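Local coordinates for sensor protein (Haloarcula marismortui ATCC 43049, PDB 3BWL) that probably acts as a phosphorelay sensor histidine kinase, represented here by its PAS domain, which holds an indole-3-carbaldehyde molecule in its pocket, at residues A[93-107]-A[113-125]. Numbering follows the deposited sequence. Where two conformers were deposited one is given.
With I3A (1H-indole-3-carbaldehyde), chain F.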
ATOM      1  N   TYR A  93       1.556   3.967 -18.302  1.00 15.50           N
ATOM      2  CA  TYR A  93       0.102   3.989 -18.320  1.00 16.79           C
ATOM      3  C   TYR A  93      -0.428   5.066 -19.260  1.00 17.15           C
ATOM      4  O   TYR A  93       0.161   6.126 -19.376  1.00 18.57           O
ATOM      5  CB  TYR A  93      -0.462   4.252 -16.918  1.00 16.07           C
ATOM      6  CG  TYR A  93      -0.286   3.087 -15.955  1.00 18.13           C
ATOM      7  CD1 TYR A  93      -0.681   1.793 -16.324  1.00 20.29           C
ATOM      8  CD2 TYR A  93       0.211   3.283 -14.669  1.00 16.31           C
ATOM      9  CE1 TYR A  93      -0.546   0.733 -15.437  1.00 20.89           C
ATOM     10  CE2 TYR A  93       0.357   2.224 -13.750  1.00 17.43           C
ATOM     11  CZ  TYR A  93      -0.006   0.949 -14.162  1.00 18.54           C
ATOM     12  OH  TYR A  93       0.139  -0.097 -13.294  1.00 19.63           O
ATOM     13  N   GLU A  94      -1.528   4.740 -19.912  1.00 17.25           N
ATOM     14  CA  GLU A  94      -2.276   5.690 -20.726  0.60 18.20           C
ATOM     15  C   GLU A  94      -3.503   6.109 -19.944  1.00 17.78           C
ATOM     16  O   GLU A  94      -4.356   5.264 -19.581  1.00 17.56           O
ATOM     17  CB  GLU A  94      -2.709   5.017 -22.014  0.60 19.34           C
ATOM     18  CG  GLU A  94      -3.301   5.979 -23.025  0.60 21.89           C
ATOM     19  CD  GLU A  94      -3.620   5.260 -24.329  0.60 27.74           C
ATOM     20  OE1 GLU A  94      -4.222   4.157 -24.283  0.60 32.10           O
ATOM     21  OE2 GLU A  94      -3.254   5.774 -25.402  0.60 30.48           O
ATOM     22  N   ARG A  95      -3.583   7.404 -19.653  1.00 17.90           N
ATOM     23  CA  ARG A  95      -4.746   7.956 -18.995  1.00 17.96           C
ATOM     24  C   ARG A  95      -5.966   8.022 -19.938  1.00 18.77           C
ATOM     25  O   ARG A  95      -5.816   7.993 -21.192  1.00 18.21           O
ATOM     26  CB  ARG A  95      -4.450   9.362 -18.464  1.00 18.16           C
ATOM     27  CG  ARG A  95      -3.245   9.430 -17.482  1.00 17.74           C
ATOM     28  CD  ARG A  95      -3.418  10.683 -16.639  1.00 19.19           C
ATOM     29  NE  ARG A  95      -2.305  10.863 -15.714  1.00 21.87           N
ATOM     30  CZ  ARG A  95      -1.102  11.344 -16.039  1.00 23.99           C
ATOM     31  NH1 ARG A  95      -0.803  11.665 -17.301  1.00 23.62           N
ATOM     32  NH2 ARG A  95      -0.151  11.460 -15.082  1.00 24.48           N
ATOM     33  N   ARG A  96      -7.150   8.195 -19.339  1.00 19.46           N
ATOM     34  CA  ARG A  96      -8.371   8.345 -20.153  1.00 19.94           C
ATOM     35  C   ARG A  96      -8.245   9.432 -21.216  1.00 20.98           C
ATOM     36  O   ARG A  96      -8.693   9.261 -22.363  1.00 21.40           O
ATOM     37  CB  ARG A  96      -9.572   8.638 -19.281  1.00 21.15           C
ATOM     38  CG  ARG A  96     -10.911   8.384 -19.998  1.00 24.58           C
ATOM     39  CD  ARG A  96     -12.038   8.499 -18.955  1.00 32.51           C
ATOM     40  NE  ARG A  96     -13.333   8.031 -19.443  1.00 38.93           N
ATOM     41  CZ  ARG A  96     -14.129   8.748 -20.237  1.00 42.76           C
ATOM     42  NH1 ARG A  96     -15.304   8.251 -20.629  1.00 44.77           N
ATOM     43  NH2 ARG A  96     -13.745   9.955 -20.656  1.00 43.70           N
ATOM     44  N   ASP A  97      -7.630  10.549 -20.834  1.00 20.23           N
ATOM     45  CA  ASP A  97      -7.450  11.683 -21.733  1.00 21.06           C
ATOM     46  C   ASP A  97      -6.302  11.529 -22.748  1.00 20.88           C
ATOM     47  O   ASP A  97      -6.047  12.459 -23.535  1.00 21.16           O
ATOM     48  CB  ASP A  97      -7.311  12.978 -20.911  1.00 21.19           C
ATOM     49  CG  ASP A  97      -5.995  13.071 -20.120  1.00 22.49           C
ATOM     50  OD1 ASP A  97      -5.110  12.204 -20.300  1.00 21.77           O
ATOM     51  OD2 ASP A  97      -5.837  14.026 -19.301  1.00 23.77           O
ATOM     52  N   GLY A  98      -5.600  10.388 -22.721  1.00 19.41           N
ATOM     53  CA  GLY A  98      -4.560  10.092 -23.690  1.00 20.24           C
ATOM     54  C   GLY A  98      -3.167  10.515 -23.291  1.00 20.44           C
ATOM     55  O   GLY A  98      -2.189  10.185 -23.980  1.00 21.29           O
ATOM     56  N   SER A  99      -3.051  11.253 -22.200  1.00 19.77           N
ATOM     57  CA  SER A  99      -1.714  11.559 -21.667  1.00 20.59           C
ATOM     58  C   SER A  99      -1.089  10.266 -21.129  1.00 20.05           C
ATOM     59  O   SER A  99      -1.789   9.243 -20.921  1.00 20.32           O
ATOM     60  CB  SER A  99      -1.812  12.635 -20.577  1.00 20.00           C
ATOM     61  OG  SER A  99      -2.545  12.162 -19.453  1.00 19.13           O
ATOM     62  N   THR A 100       0.222  10.292 -20.889  1.00 19.40           N
ATOM     63  CA  THR A 100       0.853   9.059 -20.405  1.00 20.17           C
ATOM     64  C   THR A 100       1.585   9.309 -19.100  1.00 20.39           C
ATOM     65  O   THR A 100       1.992  10.430 -18.805  1.00 20.00           O
ATOM     66  CB  THR A 100       1.796   8.437 -21.436  1.00 20.47           C
ATOM     67  OG1 THR A 100       2.868   9.351 -21.731  1.00 20.42           O
ATOM     68  CG2 THR A 100       0.999   8.109 -22.736  1.00 20.91           C
HETATM   69  N   MSE A 101       1.790   8.229 -18.365  1.00 20.62           N
HETATM   70  CA  MSE A 101       2.408   8.300 -17.068  1.00 20.76           C
HETATM   71  C   MSE A 101       3.474   7.207 -16.985  1.00 18.17           C
HETATM   72  O   MSE A 101       3.117   6.060 -16.973  1.00 18.50           O
HETATM   73  CB  MSE A 101       1.352   8.037 -15.992  1.00 20.99           C
HETATM   74  CG  MSE A 101       1.958   8.137 -14.608  1.00 22.73           C
HETATM   75 SE   MSE A 101       0.633   7.484 -13.306  0.60 31.69          SE
HETATM   76  CE  MSE A 101      -0.761   8.394 -13.963  1.00 25.48           C
ATOM     77  N   SER A 102       4.749   7.566 -16.924  1.00 16.97           N
ATOM     78  CA  SER A 102       5.792   6.565 -16.700  0.60 17.29           C
ATOM     79  C   SER A 102       5.760   6.102 -15.259  1.00 17.41           C
ATOM     80  O   SER A 102       5.662   6.909 -14.348  1.00 16.66           O
ATOM     81  CB  SER A 102       7.184   7.117 -17.025  0.60 17.44           C
ATOM     82  OG  SER A 102       7.349   7.177 -18.421  0.60 18.03           O
ATOM     83  N   VAL A 103       5.832   4.775 -15.062  1.00 17.00           N
ATOM     84  CA  VAL A 103       5.771   4.233 -13.712  1.00 16.72           C
ATOM     85  C   VAL A 103       6.817   3.166 -13.519  1.00 16.20           C
ATOM     86  O   VAL A 103       7.295   2.550 -14.492  1.00 15.87           O
ATOM     87  CB  VAL A 103       4.379   3.598 -13.392  1.00 15.98           C
ATOM     88  CG1 VAL A 103       3.297   4.682 -13.399  1.00 15.97           C
ATOM     89  CG2 VAL A 103       4.024   2.497 -14.451  1.00 17.06           C
ATOM     90  N   GLU A 104       7.198   2.988 -12.271  1.00 16.33           N
ATOM     91  CA  GLU A 104       7.866   1.760 -11.879  1.00 15.51           C
ATOM     92  C   GLU A 104       6.871   0.929 -11.103  1.00 16.77           C
ATOM     93  O   GLU A 104       6.354   1.375 -10.043  1.00 17.06           O
ATOM     94  CB  GLU A 104       9.108   2.011 -11.031  1.00 16.88           C
ATOM     95  CG  GLU A 104       9.789   0.697 -10.625  1.00 16.14           C
ATOM     96  CD  GLU A 104      10.980   0.909  -9.723  1.00 23.70           C
ATOM     97  OE1 GLU A 104      10.792   1.370  -8.570  1.00 23.06           O
ATOM     98  OE2 GLU A 104      12.112   0.589 -10.145  1.00 24.44           O
ATOM     99  N   VAL A 105       6.628  -0.280 -11.619  1.00 14.87           N
ATOM    100  CA  VAL A 105       5.701  -1.212 -10.999  1.00 15.59           C
ATOM    101  C   VAL A 105       6.479  -2.142 -10.096  1.00 16.29           C
ATOM    102  O   VAL A 105       7.526  -2.691 -10.512  1.00 16.77           O
ATOM    103  CB  VAL A 105       4.989  -2.111 -12.075  1.00 16.69           C
ATOM    104  CG1 VAL A 105       3.983  -2.989 -11.419  1.00 16.13           C
ATOM    105  CG2 VAL A 105       4.294  -1.260 -13.115  1.00 16.60           C
ATOM    106  N   HIS A 106       6.044  -2.262  -8.845  1.00 16.24           N
ATOM    107  CA  HIS A 106       6.599  -3.315  -7.966  1.00 16.09           C
ATOM    108  C   HIS A 106       5.520  -4.393  -7.879  1.00 17.09           C
ATOM    109  O   HIS A 106       4.460  -4.173  -7.291  1.00 16.68           O
ATOM    110  CB  HIS A 106       6.955  -2.741  -6.559  1.00 14.78           C
ATOM    111  CG  HIS A 106       7.906  -3.586  -5.774  1.00 16.58           C
ATOM    112  ND1 HIS A 106       8.428  -3.183  -4.562  1.00 17.85           N
ATOM    113  CD2 HIS A 106       8.442  -4.811  -6.025  1.00 19.67           C
ATOM    114  CE1 HIS A 106       9.247  -4.122  -4.098  1.00 19.21           C
ATOM    115  NE2 HIS A 106       9.286  -5.113  -4.975  1.00 17.10           N
ATOM    116  N   LEU A 107       5.810  -5.570  -8.484  1.00 17.39           N
ATOM    117  CA  LEU A 107       4.818  -6.586  -8.624  1.00 16.87           C
ATOM    118  C   LEU A 107       5.137  -7.802  -7.743  1.00 17.62           C
ATOM    119  O   LEU A 107       6.294  -8.241  -7.662  1.00 17.44           O
ATOM    120  CB  LEU A 107       4.767  -7.014 -10.095  1.00 15.75           C
ATOM    121  CG  LEU A 107       3.748  -8.064 -10.547  1.00 17.45           C
ATOM    122  CD1 LEU A 107       2.355  -7.486 -10.411  1.00 18.95           C
ATOM    123  CD2 LEU A 107       3.969  -8.386 -12.014  1.00 18.94           C
ATOM    124  N   GLU A 113      -6.201 -14.834   0.071  1.00 29.32           N
ATOM    125  CA  GLU A 113      -7.401 -15.558   0.560  1.00 31.58           C
ATOM    126  C   GLU A 113      -7.661 -16.793  -0.304  1.00 31.36           C
ATOM    127  O   GLU A 113      -8.769 -16.961  -0.851  1.00 32.12           O
ATOM    128  CB  GLU A 113      -8.646 -14.642   0.553  1.00 32.45           C
ATOM    129  CG  GLU A 113      -8.505 -13.245   1.239  1.00 37.21           C
ATOM    130  CD  GLU A 113      -7.934 -13.306   2.666  1.00 41.47           C
ATOM    131  OE1 GLU A 113      -6.688 -13.418   2.818  1.00 46.13           O
ATOM    132  OE2 GLU A 113      -8.727 -13.238   3.621  1.00 42.72           O
ATOM    133  N   GLY A 114      -6.632 -17.634  -0.457  1.00 30.64           N
ATOM    134  CA  GLY A 114      -6.742 -18.866  -1.236  1.00 29.72           C
ATOM    135  C   GLY A 114      -6.557 -18.803  -2.750  1.00 29.67           C
ATOM    136  O   GLY A 114      -6.445 -19.851  -3.402  1.00 29.49           O
ATOM    137  N   GLU A 115      -6.478 -17.585  -3.310  1.00 28.38           N
ATOM    138  CA  GLU A 115      -6.450 -17.370  -4.763  1.00 27.45           C
ATOM    139  C   GLU A 115      -5.069 -16.975  -5.241  1.00 26.09           C
ATOM    140  O   GLU A 115      -4.340 -16.306  -4.506  1.00 25.39           O
ATOM    141  CB  GLU A 115      -7.420 -16.257  -5.147  1.00 27.82           C
ATOM    142  CG  GLU A 115      -8.872 -16.613  -4.838  1.00 32.61           C
ATOM    143  CD  GLU A 115      -9.487 -17.398  -5.958  1.00 39.28           C
ATOM    144  OE1 GLU A 115      -9.129 -18.583  -6.127  1.00 43.89           O
ATOM    145  OE2 GLU A 115     -10.313 -16.821  -6.698  1.00 43.28           O
ATOM    146  N   ASP A 116      -4.734 -17.381  -6.466  1.00 24.05           N
ATOM    147  CA  ASP A 116      -3.445 -17.056  -7.065  1.00 23.44           C
ATOM    148  C   ASP A 116      -3.591 -15.630  -7.600  1.00 22.16           C
ATOM    149  O   ASP A 116      -4.327 -15.390  -8.558  1.00 21.35           O
ATOM    150  CB  ASP A 116      -3.113 -18.061  -8.193  1.00 23.90           C
ATOM    151  CG  ASP A 116      -1.765 -17.771  -8.892  1.00 26.88           C
ATOM    152  OD1 ASP A 116      -0.801 -17.236  -8.278  1.00 25.76           O
ATOM    153  OD2 ASP A 116      -1.670 -18.106 -10.094  1.00 32.54           O
ATOM    154  N   ARG A 117      -2.920 -14.675  -6.966  1.00 21.01           N
ATOM    155  CA  ARG A 117      -3.096 -13.257  -7.369  1.00 20.90           C
ATOM    156  C   ARG A 117      -1.769 -12.533  -7.509  1.00 20.16           C
ATOM    157  O   ARG A 117      -0.755 -12.992  -6.999  1.00 20.41           O
ATOM    158  CB  ARG A 117      -3.969 -12.496  -6.352  1.00 21.39           C
ATOM    159  CG  ARG A 117      -5.443 -12.969  -6.327  1.00 21.17           C
ATOM    160  CD  ARG A 117      -6.139 -12.605  -7.638  1.00 24.17           C
ATOM    161  NE  ARG A 117      -7.547 -12.986  -7.659  1.00 26.78           N
ATOM    162  CZ  ARG A 117      -8.003 -14.108  -8.208  1.00 26.08           C
ATOM    163  NH1 ARG A 117      -7.168 -14.995  -8.744  1.00 26.19           N
ATOM    164  NH2 ARG A 117      -9.308 -14.363  -8.206  1.00 28.93           N
ATOM    165  N   PHE A 118      -1.800 -11.387  -8.189  1.00 18.91           N
ATOM    166  CA  PHE A 118      -0.655 -10.496  -8.247  1.00 18.95           C
ATOM    167  C   PHE A 118      -1.077  -9.133  -7.668  1.00 19.56           C
ATOM    168  O   PHE A 118      -2.158  -8.633  -7.975  1.00 19.66           O
ATOM    169  CB  PHE A 118      -0.198 -10.263  -9.692  1.00 18.19           C
ATOM    170  CG  PHE A 118       0.416 -11.482 -10.322  1.00 19.27           C
ATOM    171  CD1 PHE A 118       1.794 -11.599 -10.378  1.00 20.01           C
ATOM    172  CD2 PHE A 118      -0.385 -12.519 -10.812  1.00 18.80           C
ATOM    173  CE1 PHE A 118       2.396 -12.735 -10.934  1.00 18.77           C
ATOM    174  CE2 PHE A 118       0.213 -13.701 -11.389  1.00 20.25           C
ATOM    175  CZ  PHE A 118       1.597 -13.777 -11.443  1.00 19.67           C
ATOM    176  N   LEU A 119      -0.196  -8.545  -6.880  1.00 17.65           N
ATOM    177  CA  LEU A 119      -0.426  -7.234  -6.278  1.00 17.51           C
ATOM    178  C   LEU A 119       0.637  -6.326  -6.860  1.00 17.04           C
ATOM    179  O   LEU A 119       1.845  -6.611  -6.750  1.00 16.65           O
ATOM    180  CB  LEU A 119      -0.263  -7.347  -4.766  1.00 15.90           C
ATOM    181  CG  LEU A 119      -0.390  -6.094  -3.903  1.00 19.67           C
ATOM    182  CD1 LEU A 119      -1.683  -5.294  -4.148  1.00 18.86           C
ATOM    183  CD2 LEU A 119      -0.215  -6.512  -2.395  1.00 16.38           C
ATOM    184  N   ALA A 120       0.190  -5.231  -7.474  1.00 17.37           N
ATOM    185  CA  ALA A 120       1.062  -4.287  -8.178  1.00 17.29           C
ATOM    186  C   ALA A 120       0.953  -2.910  -7.558  1.00 15.93           C
ATOM    187  O   ALA A 120      -0.115  -2.362  -7.444  1.00 16.88           O
ATOM    188  CB  ALA A 120       0.713  -4.223  -9.658  1.00 17.62           C
ATOM    189  N   ILE A 121       2.083  -2.397  -7.110  1.00 16.27           N
ATOM    190  CA  ILE A 121       2.164  -1.031  -6.613  1.00 16.42           C
ATOM    191  C   ILE A 121       2.933  -0.209  -7.673  1.00 17.34           C
ATOM    192  O   ILE A 121       4.127  -0.443  -7.936  1.00 17.73           O
ATOM    193  CB  ILE A 121       2.876  -0.962  -5.207  1.00 17.06           C
ATOM    194  CG1 ILE A 121       2.354  -2.047  -4.238  1.00 17.92           C
ATOM    195  CG2 ILE A 121       2.785   0.436  -4.632  1.00 16.20           C
ATOM    196  CD1 ILE A 121       0.863  -2.064  -3.961  1.00 22.48           C
ATOM    197  N   SER A 122       2.247   0.736  -8.288  1.00 15.12           N
ATOM    198  CA  SER A 122       2.848   1.577  -9.362  1.00 15.38           C
ATOM    199  C   SER A 122       3.201   2.966  -8.846  1.00 16.34           C
ATOM    200  O   SER A 122       2.351   3.657  -8.250  1.00 16.13           O
ATOM    201  CB  SER A 122       1.893   1.674 -10.558  1.00 15.35           C
ATOM    202  OG  SER A 122       1.512   0.355 -11.012  1.00 17.14           O
ATOM    203  N   ARG A 123       4.460   3.337  -9.036  1.00 15.60           N
ATOM    204  CA  ARG A 123       4.970   4.631  -8.601  1.00 15.79           C
ATOM    205  C   ARG A 123       5.262   5.510  -9.826  1.00 18.20           C
ATOM    206  O   ARG A 123       6.019   5.111 -10.700  1.00 18.33           O
ATOM    207  CB  ARG A 123       6.224   4.492  -7.734  1.00 16.70           C
ATOM    208  CG  ARG A 123       6.674   5.839  -7.316  1.00 18.49           C
ATOM    209  CD  ARG A 123       7.610   5.813  -6.170  1.00 17.59           C
ATOM    210  NE  ARG A 123       6.934   5.268  -4.978  1.00 13.88           N
ATOM    211  CZ  ARG A 123       7.557   5.187  -3.809  1.00 15.62           C
ATOM    212  NH1 ARG A 123       8.829   5.639  -3.734  1.00 17.87           N
ATOM    213  NH2 ARG A 123       6.930   4.677  -2.752  1.00 14.98           N
ATOM    214  N   ASP A 124       4.666   6.699  -9.861  1.00 17.78           N
ATOM    215  CA  ASP A 124       4.913   7.667 -10.912  1.00 19.47           C
ATOM    216  C   ASP A 124       6.409   8.060 -10.907  1.00 20.74           C
ATOM    217  O   ASP A 124       6.975   8.443  -9.867  1.00 19.93           O
ATOM    218  CB  ASP A 124       4.026   8.907 -10.670  1.00 20.94           C
ATOM    219  CG  ASP A 124       3.956   9.849 -11.869  1.00 24.89           C
ATOM    220  OD1 ASP A 124       4.785   9.774 -12.808  1.00 23.64           O
ATOM    221  OD2 ASP A 124       3.015  10.678 -11.889  1.00 25.27           O
ATOM    222  N   ILE A 125       7.053   7.898 -12.053  1.00 20.20           N
ATOM    223  CA  ILE A 125       8.434   8.288 -12.193  1.00 23.00           C
ATOM    224  C   ILE A 125       8.585   9.410 -13.236  1.00 24.50           C
ATOM    225  O   ILE A 125       9.641   9.512 -13.875  1.00 26.77           O
ATOM    226  CB  ILE A 125       9.360   7.048 -12.475  1.00 23.55           C
ATOM    227  CG1 ILE A 125       8.974   6.379 -13.790  1.00 23.87           C
ATOM    228  CG2 ILE A 125       9.318   6.098 -11.258  1.00 24.51           C
ATOM    229  CD1 ILE A 125       9.752   5.074 -14.125  1.00 25.49           C
TER
HETATM  230  O   I3A F 601      -0.200  -4.657 -12.455  1.00 22.83           O
HETATM  231  C3' I3A F 601       0.131  -3.642 -13.058  1.00 22.53           C
HETATM  232  C3  I3A F 601       0.999  -3.742 -14.282  1.00 21.15           C
HETATM  233  C2  I3A F 601       1.313  -2.577 -15.032  1.00 19.22           C
HETATM  234  N   I3A F 601       2.077  -3.081 -16.057  1.00 20.34           N
HETATM  235  C8  I3A F 601       2.214  -4.436 -15.984  1.00 20.60           C
HETATM  236  C9  I3A F 601       1.519  -4.910 -14.876  1.00 21.46           C
HETATM  237  C4  I3A F 601       1.520  -6.285 -14.559  1.00 20.37           C
HETATM  238  C5  I3A F 601       2.200  -7.191 -15.415  1.00 21.08           C
HETATM  239  C6  I3A F 601       2.870  -6.719 -16.556  1.00 20.68           C
HETATM  240  C7  I3A F 601       2.883  -5.336 -16.829  1.00 21.71           C
HETATM  241  O   HOH W   1       5.101  10.455 -15.324  1.00 34.73           O
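E104 and R123 form a hydrogen-bonded antiparallel pair, as do H106 and I121, and between them V105 faces S122 in a non-hydrogen-bonded pair. The two strands, 100-107 and 115-124, run at 146° to one another, a hairpin of the PAS fold with one face turned to a ligand. The bond from H106 N to I121 O, 2.8 Å, is nearly straight, and the run is carried on past D124 by I125 N giving its hydrogen to S102 O.

V103, V105 and L107 share the pocket face with A120 and S122. With CG1 anti to the backbone N (chi1 -176°), V105 rests that methyl on A120 CB at 3.9 Å and leaves CG2 for C2 of the indole. A120 CB itself lies 3.0 Å from the aldehyde O, while L107 CD1 packs on A120 CB at 3.7 Å. Y93 reaches in from the adjoining strand: its OH and S122 OG share a 2.7 Å hydrogen bond, with the serine at the edge of the ring, and the same OH is 3.2 Å from indole C2. A phenylalanine here would probably leave S122 OG without this partner and the ring freer to shift beside the ligand.

The face with E104, H106 and R123 meets a second subunit, though R123 also forms a salt bridge with D28 of its own chain. E104 makes a salt bridge to R123 of the second subunit, and H106 ND1 a hydrogen bond to D28 of that subunit. Within the sheet, strand 100-112 lies between 86-94 and 115-124, strand 29-33 flanks the latter, and L50 of helix 44-50 packs against Y93 and M101.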